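Local atomic coordinates of putative peptidyl-arginine deiminase family protein (Campylobacter jejuni subsp. jejuni serotype O:2, PDB entry 6B10), a protein that probably hydrolyses agmatine to N-carbamoylputrescine and ammonia, an agmatine deiminase step in polyamine biosynthesis. Residues D32-Y36 against V313-Q317; S161-L165 against I192-N196; G267-A271 against Y285-D290. One frame throughout, in Å; residues are numbered along the deposited sequence.

Contact 1. Residues D32-Y36 against V313-Q317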
loop_
_atom_site.group_PDB
_atom_site.type_symbol
_atom_site.label_atom_id
_atom_site.label_comp_id
_atom_site.label_asym_id
_atom_site.label_seq_id
_atom_site.Cartn_x
_atom_site.Cartn_y
_atom_site.Cartn_z
ATOM N N ASP A 32 -0.414 13.473 -15.053
ATOM C CA ASP A 32 0.267 12.788 -16.158
ATOM C C ASP A 32 -0.434 11.497 -16.603
ATOM O O ASP A 32 0.226 10.526 -16.974
ATOM C CB ASP A 32 1.719 12.485 -15.763
ATOM C CG ASP A 32 2.491 13.735 -15.371
ATOM O OD1 ASP A 32 2.407 14.746 -16.101
ATOM O OD2 ASP A 32 3.189 13.704 -14.337
ATOM N N TRP A 33 -1.767 11.499 -16.572
ATOM C CA TRP A 33 -2.576 10.381 -17.061
ATOM C C TRP A 33 -3.318 10.750 -18.353
ATOM O O TRP A 33 -4.151 9.977 -18.832
ATOM C CB TRP A 33 -3.599 9.962 -15.995
ATOM C CG TRP A 33 -3.010 9.312 -14.769
ATOM C CD1 TRP A 33 -2.763 9.905 -13.565
ATOM C CD2 TRP A 33 -2.619 7.941 -14.627
ATOM N NE1 TRP A 33 -2.236 8.993 -12.684
ATOM C CE2 TRP A 33 -2.138 7.779 -13.310
ATOM C CE3 TRP A 33 -2.625 6.836 -15.484
ATOM C CZ2 TRP A 33 -1.664 6.554 -12.831
ATOM C CZ3 TRP A 33 -2.152 5.618 -15.007
ATOM C CH2 TRP A 33 -1.681 5.488 -13.690
ATOM N N ASN A 34 -3.001 11.918 -18.916
ATOM C CA ASN A 34 -3.758 12.492 -20.042
ATOM C C ASN A 34 -3.907 11.589 -21.271
ATOM O O ASN A 34 -5.027 11.384 -21.749
ATOM C CB ASN A 34 -3.149 13.835 -20.474
ATOM C CG ASN A 34 -3.421 14.947 -19.481
ATOM O OD1 ASN A 34 -4.570 15.332 -19.270
ATOM N ND2 ASN A 34 -2.363 15.480 -18.875
ATOM N N PRO A 35 -2.785 11.049 -21.786
ATOM C CA PRO A 35 -2.849 10.252 -23.020
ATOM C C PRO A 35 -3.785 9.041 -22.943
ATOM O O PRO A 35 -4.473 8.732 -23.919
ATOM C CB PRO A 35 -1.397 9.791 -23.221
ATOM C CG PRO A 35 -0.568 10.726 -22.408
ATOM C CD PRO A 35 -1.419 11.091 -21.234
ATOM N N TYR A 36 -3.809 8.378 -21.788
ATOM C CA TYR A 36 -4.632 7.183 -21.581
ATOM C C TYR A 36 -5.579 7.410 -20.400
ATOM O O TYR A 36 -5.676 6.592 -19.484
ATOM C CB TYR A 36 -3.741 5.946 -21.380
ATOM C CG TYR A 36 -2.417 6.240 -20.706
ATOM C CD1 TYR A 36 -2.313 6.289 -19.320
ATOM C CD2 TYR A 36 -1.270 6.468 -21.457
ATOM C CE1 TYR A 36 -1.104 6.562 -18.706
ATOM C CE2 TYR A 36 -0.056 6.739 -20.851
ATOM C CZ TYR A 36 0.021 6.785 -19.474
ATOM O OH TYR A 36 1.225 7.052 -18.860
ATOM N N VAL A 313 -2.484 -1.003 -16.723
ATOM C CA VAL A 313 -2.509 0.422 -17.049
ATOM C C VAL A 313 -1.857 1.235 -15.929
ATOM O O VAL A 313 -1.114 2.185 -16.198
ATOM C CB VAL A 313 -3.941 0.921 -17.320
ATOM C CG1 VAL A 313 -3.927 2.383 -17.749
ATOM C CG2 VAL A 313 -4.600 0.076 -18.397
ATOM N N PHE A 314 -2.111 0.832 -14.680
ATOM C CA PHE A 314 -1.493 1.458 -13.503
ATOM C C PHE A 314 0.029 1.544 -13.628
ATOM O O PHE A 314 0.635 2.545 -13.240
ATOM C CB PHE A 314 -1.830 0.683 -12.219
ATOM C CG PHE A 314 -3.256 0.814 -11.762
ATOM C CD1 PHE A 314 -4.235 -0.054 -12.222
ATOM C CD2 PHE A 314 -3.609 1.772 -10.825
ATOM C CE1 PHE A 314 -5.545 0.051 -11.785
ATOM C CE2 PHE A 314 -4.914 1.882 -10.380
ATOM C CZ PHE A 314 -5.885 1.021 -10.861
ATOM N N LEU A 315 0.645 0.491 -14.162
ATOM C CA LEU A 315 2.109 0.406 -14.252
ATOM C C LEU A 315 2.751 1.479 -15.143
ATOM O O LEU A 315 3.950 1.753 -15.014
ATOM C CB LEU A 315 2.545 -0.969 -14.768
ATOM C CG LEU A 315 2.145 -2.243 -14.017
ATOM C CD1 LEU A 315 2.688 -3.437 -14.783
ATOM C CD2 LEU A 315 2.650 -2.249 -12.580
ATOM N N ARG A 316 1.974 2.080 -16.045
ATOM C CA ARG A 316 2.490 3.152 -16.905
ATOM C C ARG A 316 3.036 4.335 -16.086
ATOM O O ARG A 316 3.997 4.983 -16.503
ATOM C CB ARG A 316 1.428 3.610 -17.911
ATOM C CG ARG A 316 1.102 2.550 -18.960
ATOM C CD ARG A 316 -0.060 2.935 -19.863
ATOM N NE ARG A 316 -0.631 1.764 -20.533
ATOM C CZ ARG A 316 -1.695 1.783 -21.340
ATOM N NH1 ARG A 316 -2.332 2.918 -21.607
ATOM N NH2 ARG A 316 -2.127 0.654 -21.887
ATOM N N GLN A 317 2.452 4.588 -14.912
ATOM C CA GLN A 317 2.977 5.597 -13.985
ATOM C C GLN A 317 3.684 4.997 -12.762
ATOM O O GLN A 317 3.707 5.603 -11.692
ATOM C CB GLN A 317 1.856 6.543 -13.552
ATOM C CG GLN A 317 1.317 7.412 -14.683
ATOM C CD GLN A 317 2.379 8.308 -15.299
ATOM O OE1 GLN A 317 3.321 8.732 -14.627
ATOM N NE2 GLN A 317 2.234 8.597 -16.583
#
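Gln-317 crosses one face of Trp-33 to reach the hydroxyl of Tyr-36. Its CB lies 3.6 Å from Trp-33 CZ2, at the six-membered half of the indole. CG sits over the face of that ring, 3.6 Å from its centroid, a CH-pi contact. A bend at chi2 (-60°) then carries the amide off the indole toward Tyr-36. There NE2 donates to Tyr-36 OH at 2.9 Å, a bent bond (135°) whose acceptor stands somewhat out of the amide plane. NE2 also lies close to Asp-32 O, but at a poor angle for a hydrogen bond. Beside it, Arg-316 lays its extended chain over one face of Tyr-36: CD lies over the ring centre, 3.8 Å from the centroid, and the guanidinium, nearly perpendicular to the ring, is a cation-pi partner, CZ 4.9 Å from the centroid. Its NH1 edge ends 3.3 Å from Tyr-36 CB. Val-313 O faces the indole edge in plane, while Trp-33 NE1 bonds to Thr-86. Tyr-36 is the N-cap residue of helix 37-52, so 313-317 packs against that helix's entry. Methylene-on-ring packing with one bent amide bond implies an interface held mainly by apolar and cation-pi contact.

Contact 2. Residues S161-L165 against I192-N196; sequences SHCLL and IWLEN
With its OG anti to the carbonyl carbon, beside the backbone N, Ser-161 presents its hydroxyl to Glu-195, whose CB points away from the helix but whose bend at chi2 (-65°) returns the carboxylate to that hydroxyl. Ser-161 OG donates to OE2 of Glu-195 at 2.7 Å, meeting that oxygen from well above the carboxylate plane (62° out of it). The backbones are joined as well: Ser-161 N bonds to Leu-194 O at 3.0 Å, carrying the pairing of strand 190-194 with its parallel neighbour one residue past strand 156-160. His-162 swings its ring edge to the same turn, and NE2 donates to Glu-195 O at 2.6 Å; the donor lies in the carbonyl plane and the oxygen in the imidazole plane, although the hydrogen bond is bent at N-H...O (136°). The His-162 ring also meets that of His-206, nearly parallel.

Trp-193 fills the apolar side. Its CB lies 3.6 Å from Ser-161 OG, and the far end of the indole reaches two leucines, CH2 being 4.1 Å from Leu-164 CD1 and CZ3 4.0 Å from Leu-165 CD2. Its NE1 is bonded to Asp-179, and Lys-175 makes a cation-pi contact with the ring. These residues belong to a beta-alpha-beta crossover, helices 161-167 and 175-186 linking the two neighbouring strands. Three hydrogen bonds at the strand end and hydrocarbon packing farther along the helix imply that the strand-to-helix junction is fixed both by direction-sensitive bonds and by contact with the indole.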
loop_
_atom_site.group_PDB
_atom_site.type_symbol
_atom_site.label_atom_id
_atom_site.label_comp_id
_atom_site.label_asym_id
_atom_site.label_seq_id
_atom_site.Cartn_x
_atom_site.Cartn_y
_atom_site.Cartn_z
ATOM N N SER A 161 16.111 -1.051 3.522
ATOM C CA SER A 161 17.220 -0.157 3.869
ATOM C C SER A 161 17.430 0.965 2.850
ATOM O O SER A 161 17.880 2.053 3.201
ATOM C CB SER A 161 18.513 -0.961 3.997
ATOM O OG SER A 161 18.398 -1.931 5.022
ATOM N N HIS A 162 17.101 0.693 1.593
ATOM C CA HIS A 162 17.279 1.662 0.518
ATOM C C HIS A 162 16.282 2.822 0.595
ATOM O O HIS A 162 16.568 3.911 0.101
ATOM C CB HIS A 162 17.177 0.960 -0.840
ATOM C CG HIS A 162 18.210 -0.106 -1.043
ATOM N ND1 HIS A 162 19.394 0.121 -1.712
ATOM C CD2 HIS A 162 18.243 -1.403 -0.652
ATOM C CE1 HIS A 162 20.108 -0.992 -1.730
ATOM N NE2 HIS A 162 19.432 -1.930 -1.092
ATOM N N CYS A 163 15.125 2.594 1.215
ATOM C CA CYS A 163 14.091 3.627 1.319
ATOM C C CYS A 163 14.404 4.685 2.374
ATOM O O CYS A 163 14.743 5.822 2.046
ATOM C CB CYS A 163 12.731 2.999 1.642
ATOM S SG CYS A 163 12.181 1.759 0.457
ATOM N N LEU A 164 14.304 4.296 3.640
ATOM C CA LEU A 164 14.205 5.252 4.744
ATOM C C LEU A 164 15.529 5.926 5.092
ATOM O O LEU A 164 15.538 7.043 5.608
ATOM C CB LEU A 164 13.628 4.560 5.982
ATOM C CG LEU A 164 12.237 3.946 5.785
ATOM C CD1 LEU A 164 11.913 2.983 6.913
ATOM C CD2 LEU A 164 11.173 5.027 5.672
ATOM N N LEU A 165 16.638 5.249 4.810
ATOM C CA LEU A 165 17.967 5.814 5.035
ATOM C C LEU A 165 18.279 6.880 3.989
ATOM O O LEU A 165 18.944 7.877 4.284
ATOM C CB LEU A 165 19.028 4.707 5.015
ATOM C CG LEU A 165 18.781 3.534 5.974
ATOM C CD1 LEU A 165 19.995 2.618 6.039
ATOM C CD2 LEU A 165 18.412 4.023 7.365
ATOM N N ILE A 192 12.551 -5.380 10.480
ATOM C CA ILE A 192 13.321 -6.167 9.532
ATOM C C ILE A 192 13.723 -5.231 8.396
ATOM O O ILE A 192 12.871 -4.752 7.635
ATOM C CB ILE A 192 12.503 -7.354 9.003
ATOM C CG1 ILE A 192 12.159 -8.292 10.161
ATOM C CG2 ILE A 192 13.270 -8.114 7.933
ATOM C CD1 ILE A 192 11.051 -9.270 9.860
ATOM N N TRP A 193 15.021 -4.954 8.318
ATOM C CA TRP A 193 15.586 -4.091 7.298
ATOM C C TRP A 193 16.099 -4.947 6.153
ATOM O O TRP A 193 17.119 -5.613 6.293
ATOM C CB TRP A 193 16.749 -3.288 7.886
ATOM C CG TRP A 193 16.358 -2.268 8.914
ATOM C CD1 TRP A 193 16.260 -2.451 10.270
ATOM C CD2 TRP A 193 16.039 -0.895 8.671
ATOM N NE1 TRP A 193 15.887 -1.269 10.881
ATOM C CE2 TRP A 193 15.744 -0.303 9.920
ATOM C CE3 TRP A 193 15.973 -0.108 7.518
ATOM C CZ2 TRP A 193 15.391 1.040 10.042
ATOM C CZ3 TRP A 193 15.614 1.225 7.638
ATOM C CH2 TRP A 193 15.331 1.786 8.893
ATOM N N LEU A 194 15.398 -4.940 5.023
ATOM C CA LEU A 194 15.821 -5.730 3.865
ATOM C C LEU A 194 16.819 -4.974 2.988
ATOM O O LEU A 194 16.525 -3.880 2.506
ATOM C CB LEU A 194 14.625 -6.147 3.010
ATOM C CG LEU A 194 13.721 -7.260 3.524
ATOM C CD1 LEU A 194 12.671 -7.540 2.464
ATOM C CD2 LEU A 194 14.485 -8.534 3.855
ATOM N N GLU A 195 17.982 -5.582 2.772
ATOM C CA GLU A 195 19.046 -4.994 1.957
ATOM C C GLU A 195 18.822 -5.246 0.470
ATOM O O GLU A 195 19.021 -4.348 -0.352
ATOM C CB GLU A 195 20.409 -5.573 2.351
ATOM C CG GLU A 195 20.797 -5.378 3.810
ATOM C CD GLU A 195 20.999 -3.920 4.182
ATOM O OE1 GLU A 195 21.564 -3.167 3.360
ATOM O OE2 GLU A 195 20.592 -3.527 5.299
ATOM N N ASN A 196 18.395 -6.463 0.134
ATOM C CA ASN A 196 18.384 -6.935 -1.252
ATOM C C ASN A 196 17.039 -6.895 -1.957
ATOM O O ASN A 196 15.983 -6.788 -1.330
ATOM C CB ASN A 196 18.909 -8.368 -1.304
ATOM C CG ASN A 196 20.383 -8.456 -0.970
ATOM O OD1 ASN A 196 21.225 -8.056 -1.767
ATOM N ND2 ASN A 196 20.702 -8.987 0.201
#

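Contact 3. Residues G267-A271 against Y285-D290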
loop_
_atom_site.group_PDB
_atom_site.type_symbol
_atom_site.label_atom_id
_atom_site.label_comp_id
_atom_site.label_asym_id
_atom_site.label_seq_id
_atom_site.Cartn_x
_atom_site.Cartn_y
_atom_site.Cartn_z
ATOM N N GLY A 267 7.321 -2.221 -14.027
ATOM C CA GLY A 267 7.605 -2.896 -12.766
ATOM C C GLY A 267 6.414 -3.682 -12.258
ATOM O O GLY A 267 5.833 -3.346 -11.224
ATOM N N ALA A 268 6.059 -4.740 -12.977
ATOM C CA ALA A 268 4.915 -5.564 -12.612
ATOM C C ALA A 268 5.285 -6.432 -11.416
ATOM O O ALA A 268 6.287 -7.137 -11.449
ATOM C CB ALA A 268 4.491 -6.429 -13.787
ATOM N N THR A 269 4.477 -6.361 -10.361
ATOM C CA THR A 269 4.732 -7.093 -9.125
ATOM C C THR A 269 3.417 -7.521 -8.481
ATOM O O THR A 269 2.455 -6.749 -8.442
ATOM C CB THR A 269 5.558 -6.252 -8.125
ATOM O OG1 THR A 269 5.607 -6.912 -6.852
ATOM C CG2 THR A 269 4.962 -4.851 -7.943
ATOM N N TYR A 270 3.381 -8.753 -7.980
ATOM C CA TYR A 270 2.185 -9.279 -7.336
ATOM C C TYR A 270 2.116 -8.909 -5.857
ATOM O O TYR A 270 1.081 -9.111 -5.208
ATOM C CB TYR A 270 2.077 -10.796 -7.536
ATOM C CG TYR A 270 1.852 -11.210 -8.988
ATOM C CD1 TYR A 270 0.650 -10.929 -9.630
ATOM C CD2 TYR A 270 2.837 -11.894 -9.709
ATOM C CE1 TYR A 270 0.430 -11.306 -10.948
ATOM C CE2 TYR A 270 2.633 -12.272 -11.030
ATOM C CZ TYR A 270 1.430 -11.979 -11.650
ATOM O OH TYR A 270 1.228 -12.362 -12.966
ATOM N N ALA A 271 3.201 -8.347 -5.325
ATOM C CA ALA A 271 3.238 -7.924 -3.921
ATOM C C ALA A 271 2.388 -6.669 -3.651
ATOM O O ALA A 271 2.026 -6.395 -2.505
ATOM C CB ALA A 271 4.678 -7.696 -3.470
ATOM N N TYR A 285 -1.781 -9.245 -14.464
ATOM C CA TYR A 285 -1.043 -8.634 -15.579
ATOM C C TYR A 285 -1.215 -9.404 -16.901
ATOM O O TYR A 285 -0.489 -9.159 -17.874
ATOM C CB TYR A 285 0.435 -8.529 -15.204
ATOM C CG TYR A 285 0.687 -7.710 -13.949
ATOM C CD1 TYR A 285 0.458 -6.331 -13.934
ATOM C CD2 TYR A 285 1.166 -8.308 -12.778
ATOM C CE1 TYR A 285 0.680 -5.574 -12.791
ATOM C CE2 TYR A 285 1.396 -7.558 -11.628
ATOM C CZ TYR A 285 1.159 -6.191 -11.639
ATOM O OH TYR A 285 1.391 -5.435 -10.500
ATOM N N LYS A 286 -2.184 -10.316 -16.928
ATOM C CA LYS A 286 -2.449 -11.190 -18.081
ATOM C C LYS A 286 -1.241 -12.075 -18.410
ATOM O O LYS A 286 -0.769 -12.134 -19.548
ATOM C CB LYS A 286 -2.919 -10.381 -19.299
ATOM C CG LYS A 286 -4.121 -9.480 -19.031
ATOM C CD LYS A 286 -5.324 -10.266 -18.526
ATOM C CE LYS A 286 -6.567 -9.401 -18.370
ATOM N NZ LYS A 286 -7.018 -8.780 -19.647
ATOM N N ASP A 287 -0.775 -12.767 -17.378
ATOM C CA ASP A 287 0.359 -13.675 -17.444
ATOM C C ASP A 287 -0.057 -14.914 -16.675
ATOM O O ASP A 287 -0.881 -14.827 -15.768
ATOM C CB ASP A 287 1.582 -13.010 -16.799
ATOM C CG ASP A 287 2.818 -13.894 -16.801
ATOM O OD1 ASP A 287 2.898 -14.845 -15.989
ATOM O OD2 ASP A 287 3.734 -13.612 -17.590
ATOM N N LYS A 288 0.509 -16.063 -17.028
ATOM C CA LYS A 288 0.160 -17.333 -16.375
ATOM C C LYS A 288 0.362 -17.301 -14.860
ATOM O O LYS A 288 -0.266 -18.071 -14.132
ATOM C CB LYS A 288 0.950 -18.504 -16.978
ATOM C CG LYS A 288 2.457 -18.425 -16.804
ATOM C CD LYS A 288 3.127 -19.709 -17.280
ATOM C CE LYS A 288 4.639 -19.569 -17.343
ATOM N NZ LYS A 288 5.220 -19.346 -15.994
ATOM N N ASN A 289 1.243 -16.423 -14.388
ATOM C CA ASN A 289 1.505 -16.312 -12.960
ATOM C C ASN A 289 0.369 -15.675 -12.164
ATOM O O ASN A 289 0.320 -15.845 -10.952
ATOM C CB ASN A 289 2.823 -15.576 -12.709
ATOM C CG ASN A 289 4.034 -16.394 -13.119
ATOM O OD1 ASN A 289 3.919 -17.557 -13.490
ATOM N ND2 ASN A 289 5.199 -15.788 -13.053
ATOM N N ASP A 290 -0.533 -14.956 -12.843
ATOM C CA ASP A 290 -1.764 -14.450 -12.226
ATOM C C ASP A 290 -2.472 -15.582 -11.497
ATOM O O ASP A 290 -2.857 -15.457 -10.329
ATOM C CB ASP A 290 -2.745 -13.903 -13.276
ATOM C CG ASP A 290 -2.278 -12.614 -13.942
ATOM O OD1 ASP A 290 -1.234 -12.039 -13.580
ATOM O OD2 ASP A 290 -2.968 -12.176 -14.878
#
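A capping box of Asp-287 and Asp-290 at the start of helix 289-300 receives the hydroxyl of Tyr-270. Asp-287 holds its CG anti to the backbone N (chi1 179°), which puts OD1 before Asn-289 N; OD1 takes that N-H at 2.8 Å on its anti lone pair, and Asp-290 OD2 accepts a weak bond from Asp-287 N. The other oxygen of Asp-290, OD1, accepts Tyr-270 OH at 2.6 Å on the anti side and Tyr-285 N at 3.0 Å on the syn side, the two donors coming from opposite faces of the carboxylate. Its plane is nearly perpendicular to the phenol ring (86°), and OD1 lies at the ring edge.

Tyr-285 runs past Tyr-270 in the opposite direction, their rings inclined at 54° and touching through Tyr-270 CE1 and Tyr-285 CD2, 3.6 Å apart. Ala-268 CB is centred over one face of the Tyr-285 ring, 3.7 Å from its centroid. Tyr-285 OH donates to Thr-269 O at 2.7 Å, from above the carbonyl plane, and also bonds to Ser-320. Thr-269 itself forms an ST turn, its OG1 accepting from Ala-271 N and bonding to Thr-210. Each tyrosine thus carries a hydroxyl bond from its own segment to the other. The donors gathered at Asp-290, together with the helix N terminus, would probably stabilise a negative charge on this buried carboxylate.

Overall arrangement
From the N terminus, the loop after strand 19-25 supplies 32-36, whose partner 313-317 comes only after strand 305-310; contact 1 therefore closes a loop of 276 residues that spans most of the chain. Both other contacts fall within that loop, one after the other. Contact 2 closes first, over 26 residues, joining helix 161-167 to the end of strand 190-194. Contact 3 follows over 13 residues, joining the loop before strand 274-276 to the start of helix 289-300. Leu-315 links contacts 1 and 3 by packing on Ala-268 and Tyr-285. Contact 2 stands apart, its centre about 28 Å from that of contact 1 and about 24 Å from that of contact 3.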